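Local coordinates for protein YghZ aldo-keto reductase (Escherichia coli, PDB 3N6Q) that probably reduces aldehydes or ketones with a nicotinamide cofactor, as a TIM-barrel member of the aldo-keto reductase family, at residues B[173-178]-B[206-211]; B[177-182]-B[187-192]. All coordinates share one frame; numbering follows the deposited sequence.

Interaction 1. Residues B[173-178]-B[206-211]; sequences ERTQKM and SGLLDT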
loop_
_atom_site.group_PDB
_atom_site.type_symbol
_atom_site.label_atom_id
_atom_site.label_comp_id
_atom_site.label_asym_id
_atom_site.label_seq_id
_atom_site.Cartn_x
_atom_site.Cartn_y
_atom_site.Cartn_z
ATOM N N GLU B 173 31.179 2.646 5.109
ATOM C CA GLU B 173 30.522 3.945 5.239
ATOM C C GLU B 173 29.191 3.915 4.452
ATOM O O GLU B 173 28.167 4.379 4.953
ATOM C CB GLU B 173 31.445 5.014 4.638
ATOM C CG GLU B 173 32.817 5.166 5.382
ATOM C CD GLU B 173 33.833 3.977 5.212
ATOM O OE1 GLU B 173 33.855 3.242 4.161
ATOM O OE2 GLU B 173 34.659 3.828 6.163
ATOM N N ARG B 174 29.234 3.400 3.216
ATOM C CA ARG B 174 27.984 3.268 2.412
ATOM C C ARG B 174 26.956 2.292 3.054
ATOM O O ARG B 174 25.745 2.571 3.093
ATOM C CB ARG B 174 28.289 2.889 0.987
ATOM C CG ARG B 174 28.908 4.051 0.199
ATOM C CD ARG B 174 29.278 3.649 -1.228
ATOM N NE ARG B 174 29.786 4.790 -2.010
ATOM C CZ ARG B 174 29.021 5.651 -2.709
ATOM N NH1 ARG B 174 27.690 5.650 -2.581
ATOM N NH2 ARG B 174 29.607 6.601 -3.451
ATOM N N THR B 175 27.448 1.171 3.600
ATOM C CA THR B 175 26.604 0.263 4.381
ATOM C C THR B 175 25.927 0.960 5.527
ATOM O O THR B 175 24.704 0.871 5.746
ATOM C CB THR B 175 27.422 -0.949 4.893
ATOM O OG1 THR B 175 27.964 -1.635 3.759
ATOM C CG2 THR B 175 26.547 -1.889 5.715
ATOM N N GLN B 176 26.711 1.732 6.276
ATOM C CA GLN B 176 26.107 2.454 7.367
ATOM C C GLN B 176 25.023 3.462 6.908
ATOM O O GLN B 176 23.968 3.579 7.555
ATOM C CB GLN B 176 27.199 3.159 8.204
ATOM C CG GLN B 176 26.630 4.067 9.301
ATOM C CD GLN B 176 26.161 3.257 10.457
ATOM O OE1 GLN B 176 26.798 2.268 10.820
ATOM N NE2 GLN B 176 25.081 3.702 11.108
ATOM N N LYS B 177 25.295 4.161 5.812
ATOM C CA LYS B 177 24.303 5.077 5.272
ATOM C C LYS B 177 23.022 4.298 4.873
ATOM O O LYS B 177 21.904 4.762 5.115
ATOM C CB LYS B 177 24.900 5.837 4.071
ATOM C CG LYS B 177 23.947 6.925 3.508
ATOM C CD LYS B 177 23.419 7.828 4.632
ATOM C CE LYS B 177 22.901 9.136 4.040
ATOM N NZ LYS B 177 22.336 10.040 5.087
ATOM N N MET B 178 23.187 3.161 4.202
ATOM C CA MET B 178 21.970 2.423 3.739
ATOM C C MET B 178 21.161 1.964 4.928
ATOM O O MET B 178 19.930 1.933 4.911
ATOM C CB MET B 178 22.333 1.209 2.858
ATOM C CG MET B 178 23.050 1.562 1.547
ATOM S SD MET B 178 21.809 2.401 0.414
ATOM C CE MET B 178 20.474 1.205 0.719
ATOM N N SER B 206 38.793 -3.477 6.217
ATOM C CA SER B 206 38.091 -2.223 6.005
ATOM C C SER B 206 37.327 -1.710 7.192
ATOM O O SER B 206 36.943 -0.537 7.215
ATOM C CB SER B 206 37.071 -2.343 4.864
ATOM O OG SER B 206 36.089 -3.313 5.231
ATOM N N GLY B 207 36.953 -2.591 8.087
ATOM C CA GLY B 207 35.974 -2.207 9.079
ATOM C C GLY B 207 34.566 -2.702 8.781
ATOM O O GLY B 207 33.639 -2.467 9.580
ATOM N N LEU B 208 34.352 -3.311 7.608
ATOM C CA LEU B 208 32.981 -3.866 7.333
ATOM C C LEU B 208 32.398 -4.787 8.421
ATOM O O LEU B 208 31.232 -4.632 8.888
ATOM C CB LEU B 208 32.896 -4.561 5.960
ATOM C CG LEU B 208 31.418 -4.815 5.605
ATOM C CD1 LEU B 208 30.578 -3.499 5.426
ATOM C CD2 LEU B 208 31.322 -5.692 4.369
ATOM N N LEU B 209 33.207 -5.714 8.898
ATOM C CA LEU B 209 32.676 -6.623 9.900
ATOM C C LEU B 209 32.249 -5.871 11.202
ATOM O O LEU B 209 31.247 -6.226 11.784
ATOM C CB LEU B 209 33.616 -7.835 10.159
ATOM C CG LEU B 209 33.617 -8.979 9.090
ATOM C CD1 LEU B 209 34.192 -10.276 9.622
ATOM C CD2 LEU B 209 32.215 -9.295 8.538
ATOM N N ASP B 210 32.890 -4.753 11.523
ATOM C CA ASP B 210 32.483 -3.921 12.688
ATOM C C ASP B 210 31.088 -3.324 12.337
ATOM O O ASP B 210 30.193 -3.309 13.162
ATOM C CB ASP B 210 33.449 -2.698 12.918
ATOM C CG ASP B 210 34.903 -3.094 13.299
ATOM O OD1 ASP B 210 35.004 -4.030 14.090
ATOM O OD2 ASP B 210 35.930 -2.457 12.804
ATOM N N THR B 211 30.971 -2.712 11.154
ATOM C CA THR B 211 29.708 -2.064 10.712
ATOM C C THR B 211 28.541 -3.088 10.769
ATOM O O THR B 211 27.459 -2.792 11.312
ATOM C CB THR B 211 29.878 -1.464 9.309
ATOM O OG1 THR B 211 30.966 -0.528 9.338
ATOM C CG2 THR B 211 28.614 -0.675 8.882
HETATM O O HOH W 1 29.632 2.072 10.626
#

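Interaction 2. Residues B[177-182]-B[187-192]; sequences KMVELL and IPLLIH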
loop_
_atom_site.group_PDB
_atom_site.type_symbol
_atom_site.label_atom_id
_atom_site.label_comp_id
_atom_site.label_asym_id
_atom_site.label_seq_id
_atom_site.Cartn_x
_atom_site.Cartn_y
_atom_site.Cartn_z
ATOM N N LYS B 177 25.295 4.161 5.812
ATOM C CA LYS B 177 24.303 5.077 5.272
ATOM C C LYS B 177 23.022 4.298 4.873
ATOM O O LYS B 177 21.904 4.762 5.115
ATOM C CB LYS B 177 24.900 5.837 4.071
ATOM C CG LYS B 177 23.947 6.925 3.508
ATOM C CD LYS B 177 23.419 7.828 4.632
ATOM C CE LYS B 177 22.901 9.136 4.040
ATOM N NZ LYS B 177 22.336 10.040 5.087
ATOM N N MET B 178 23.187 3.161 4.202
ATOM C CA MET B 178 21.970 2.423 3.739
ATOM C C MET B 178 21.161 1.964 4.928
ATOM O O MET B 178 19.930 1.933 4.911
ATOM C CB MET B 178 22.333 1.209 2.858
ATOM C CG MET B 178 23.050 1.562 1.547
ATOM S SD MET B 178 21.809 2.401 0.414
ATOM C CE MET B 178 20.474 1.205 0.719
ATOM N N VAL B 179 21.849 1.566 6.012
ATOM C CA VAL B 179 21.128 1.160 7.211
ATOM C C VAL B 179 20.290 2.287 7.724
ATOM O O VAL B 179 19.101 2.079 8.088
ATOM C CB VAL B 179 22.116 0.715 8.360
ATOM C CG1 VAL B 179 21.346 0.598 9.677
ATOM C CG2 VAL B 179 22.773 -0.585 7.968
ATOM N N GLU B 180 20.891 3.487 7.793
ATOM C CA GLU B 180 20.163 4.644 8.334
ATOM C C GLU B 180 18.991 4.996 7.396
ATOM O O GLU B 180 17.888 5.376 7.869
ATOM C CB GLU B 180 21.120 5.857 8.471
ATOM C CG GLU B 180 22.240 5.547 9.519
ATOM C CD GLU B 180 23.457 6.515 9.516
ATOM O OE1 GLU B 180 23.610 7.355 8.593
ATOM O OE2 GLU B 180 24.349 6.337 10.395
ATOM N N LEU B 181 19.262 4.953 6.091
ATOM C CA LEU B 181 18.218 5.315 5.094
ATOM C C LEU B 181 17.043 4.347 5.153
ATOM O O LEU B 181 15.879 4.767 5.292
ATOM C CB LEU B 181 18.803 5.420 3.675
ATOM C CG LEU B 181 19.694 6.649 3.435
ATOM C CD1 LEU B 181 20.330 6.500 2.068
ATOM C CD2 LEU B 181 18.912 8.013 3.601
ATOM N N LEU B 182 17.330 3.052 5.219
ATOM C CA LEU B 182 16.239 2.113 5.300
ATOM C C LEU B 182 15.530 2.245 6.646
ATOM O O LEU B 182 14.334 1.992 6.737
ATOM C CB LEU B 182 16.755 0.695 5.095
ATOM C CG LEU B 182 17.238 0.386 3.682
ATOM C CD1 LEU B 182 18.110 -0.882 3.735
ATOM C CD2 LEU B 182 16.013 0.185 2.745
ATOM N N ILE B 187 12.633 -0.198 8.005
ATOM C CA ILE B 187 13.048 -1.471 7.462
ATOM C C ILE B 187 14.512 -1.694 7.884
ATOM O O ILE B 187 15.351 -0.809 7.677
ATOM C CB ILE B 187 12.975 -1.401 5.909
ATOM C CG1 ILE B 187 11.494 -1.299 5.507
ATOM C CG2 ILE B 187 13.672 -2.655 5.272
ATOM C CD1 ILE B 187 11.336 -0.996 4.029
ATOM N N PRO B 188 14.808 -2.848 8.515
ATOM C CA PRO B 188 16.228 -3.127 8.807
ATOM C C PRO B 188 16.924 -3.706 7.605
ATOM O O PRO B 188 16.353 -4.593 6.941
ATOM C CB PRO B 188 16.175 -4.202 9.927
ATOM C CG PRO B 188 14.806 -4.904 9.791
ATOM C CD PRO B 188 13.876 -3.899 9.008
ATOM N N LEU B 189 18.169 -3.314 7.355
ATOM C CA LEU B 189 18.967 -3.987 6.323
ATOM C C LEU B 189 19.192 -5.425 6.793
ATOM O O LEU B 189 19.764 -5.617 7.884
ATOM C CB LEU B 189 20.312 -3.275 6.158
ATOM C CG LEU B 189 21.236 -3.978 5.145
ATOM C CD1 LEU B 189 20.651 -3.979 3.635
ATOM C CD2 LEU B 189 22.610 -3.244 5.107
ATOM N N LEU B 190 18.798 -6.445 6.008
ATOM C CA LEU B 190 18.960 -7.838 6.486
ATOM C C LEU B 190 20.410 -8.324 6.485
ATOM O O LEU B 190 20.862 -9.028 7.422
ATOM C CB LEU B 190 18.073 -8.806 5.684
ATOM C CG LEU B 190 18.279 -10.273 6.072
ATOM C CD1 LEU B 190 17.645 -10.589 7.510
ATOM C CD2 LEU B 190 17.676 -11.189 4.968
ATOM N N ILE B 191 21.120 -8.027 5.398
ATOM C CA ILE B 191 22.263 -8.827 4.973
ATOM C C ILE B 191 23.149 -8.047 4.012
ATOM O O ILE B 191 22.674 -7.184 3.187
ATOM C CB ILE B 191 21.796 -10.211 4.395
ATOM C CG1 ILE B 191 22.944 -11.179 4.213
ATOM C CG2 ILE B 191 21.063 -10.023 2.999
ATOM C CD1 ILE B 191 22.375 -12.680 3.980
ATOM N N HIS B 192 24.455 -8.348 4.086
ATOM C CA HIS B 192 25.457 -7.805 3.195
ATOM C C HIS B 192 26.139 -9.014 2.566
ATOM O O HIS B 192 26.507 -9.998 3.275
ATOM C CB HIS B 192 26.471 -6.925 4.000
ATOM C CG HIS B 192 27.465 -6.168 3.155
ATOM N ND1 HIS B 192 28.347 -6.786 2.290
ATOM C CD2 HIS B 192 27.723 -4.835 3.061
ATOM C CE1 HIS B 192 29.116 -5.875 1.721
ATOM N NE2 HIS B 192 28.735 -4.678 2.155
HETATM O O HOH W 2 18.039 -0.344 8.476
#

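Interaction 1. Residues B[173-178]-B[206-211]
T175 turns its CB toward the 206-211 segment and meets two side chains there with two different branches. Its hydroxyl end lies against L208, OG1 standing 3.6 Å from L208 CD1, and the two side chains cross at about a right angle. Its methyl goes to T211, with CG2 to CG2 at 4.0 Å. The division follows from the first torsion (chi1 -59°), which puts CG2 anti to the backbone N and leaves OG1 beside that N, where it is also hydrogen-bonded to the carbonyl O of S171. Its polar partner thus lies just before its own helix, and the contact with L208 is one of packing.

T211 reaches across with its methyl as well. CG2 sits between T175 and Q176, 4.0 Å from Q176 OE1, and the glutamine runs obliquely past it. A bend at chi2 (77°) swings the amide of Q176 closer to the second segment than its CB direction suggests. Water 1 then joins the two polar ends: it donates to Q176 OE1 at 2.8 Å and lies 3.2 Å from T211 OG1. E180 takes the amide NE2. On the other segment, S206 OG accepts from L208 N at 2.9 Å in an ST turn at the start of the helix.

No direct hydrogen bond crosses; apolar contact, water 1 and N215, whose ND2 bonds both Q176 OE1 and T211 O, join helix 172-183 to helix 208-214. On the barrel side H192 of strand 191-193 touches both T175 and L208, while M146 of helix 146-158 packs against R174, K177 and M178.

Interaction 2. Residues B[177-182]-B[187-192]
V179 is the first residue of 177-182 to touch the returning chain. Its CG2 methyl packs on L189, 3.9 Å from CD2 and 4.1 Å from CB, with the two side chains crossing at about a right angle. The backbone of V179 takes part too: its carbonyl O accepts from water 2 at 2.7 Å. The same water donates to I187 O at 2.8 Å and accepts from L189 N at 3.2 Å, so one molecule ties a helix carbonyl to two backbone groups of the incoming segment.

One turn further on, L182 carries the other half of the contact. Its CB points toward 187-192, and CG lies anti to the carbonyl carbon (chi1 -69°), with CD1 reaching L189 CD1 at 4.0 Å. L189 is thus gripped by both helix residues: CD2 lies on V179, CD1 on L182, and CB near both. The carbonyl O of L182 accepts from I187 N at 3.0 Å. The N-H points well at the oxygen (163°), although the donor stands above the carbonyl plane, 41° out of it. Where that bond forms the two backbones run close, with L182 CB 3.3 Å from I187 O.

Behind this layer L189 rests on I167 and I187 on V165, both of strand 162-168, while L181 packs on M146 and A150 of helix 146-158. The arrangement is the second half of a right-handed beta-alpha-beta crossover: strand 162-168, helix 172-183 and then parallel strand 191-193, with the helix packed outside the sheet. This is the repeating unit of the TIM barrel of aldo-keto reductases.

Overall arrangement
Both contacts are made by helix 172-183, interaction 1 from its first half and interaction 2 from its second, with K177 and M178 common to both; their centres lie 10 Å apart. H192, at the end of the 187-192 segment, reaches into interaction 1: its CD2 comes to 3.3 Å from T175 OG1, and its CE1 to 3.5 Å from L208 CD2. A further apolar link runs from T175 CG2 to L189 CD2 at 4.2 Å. Interaction 2 packs the helix on the chain entering strand 191-193, and interaction 1 joins it to helix 208-214, further along the chain. Each lies about 18 Å, centre to centre, from the middle of the chain, in the outer layer of the barrel.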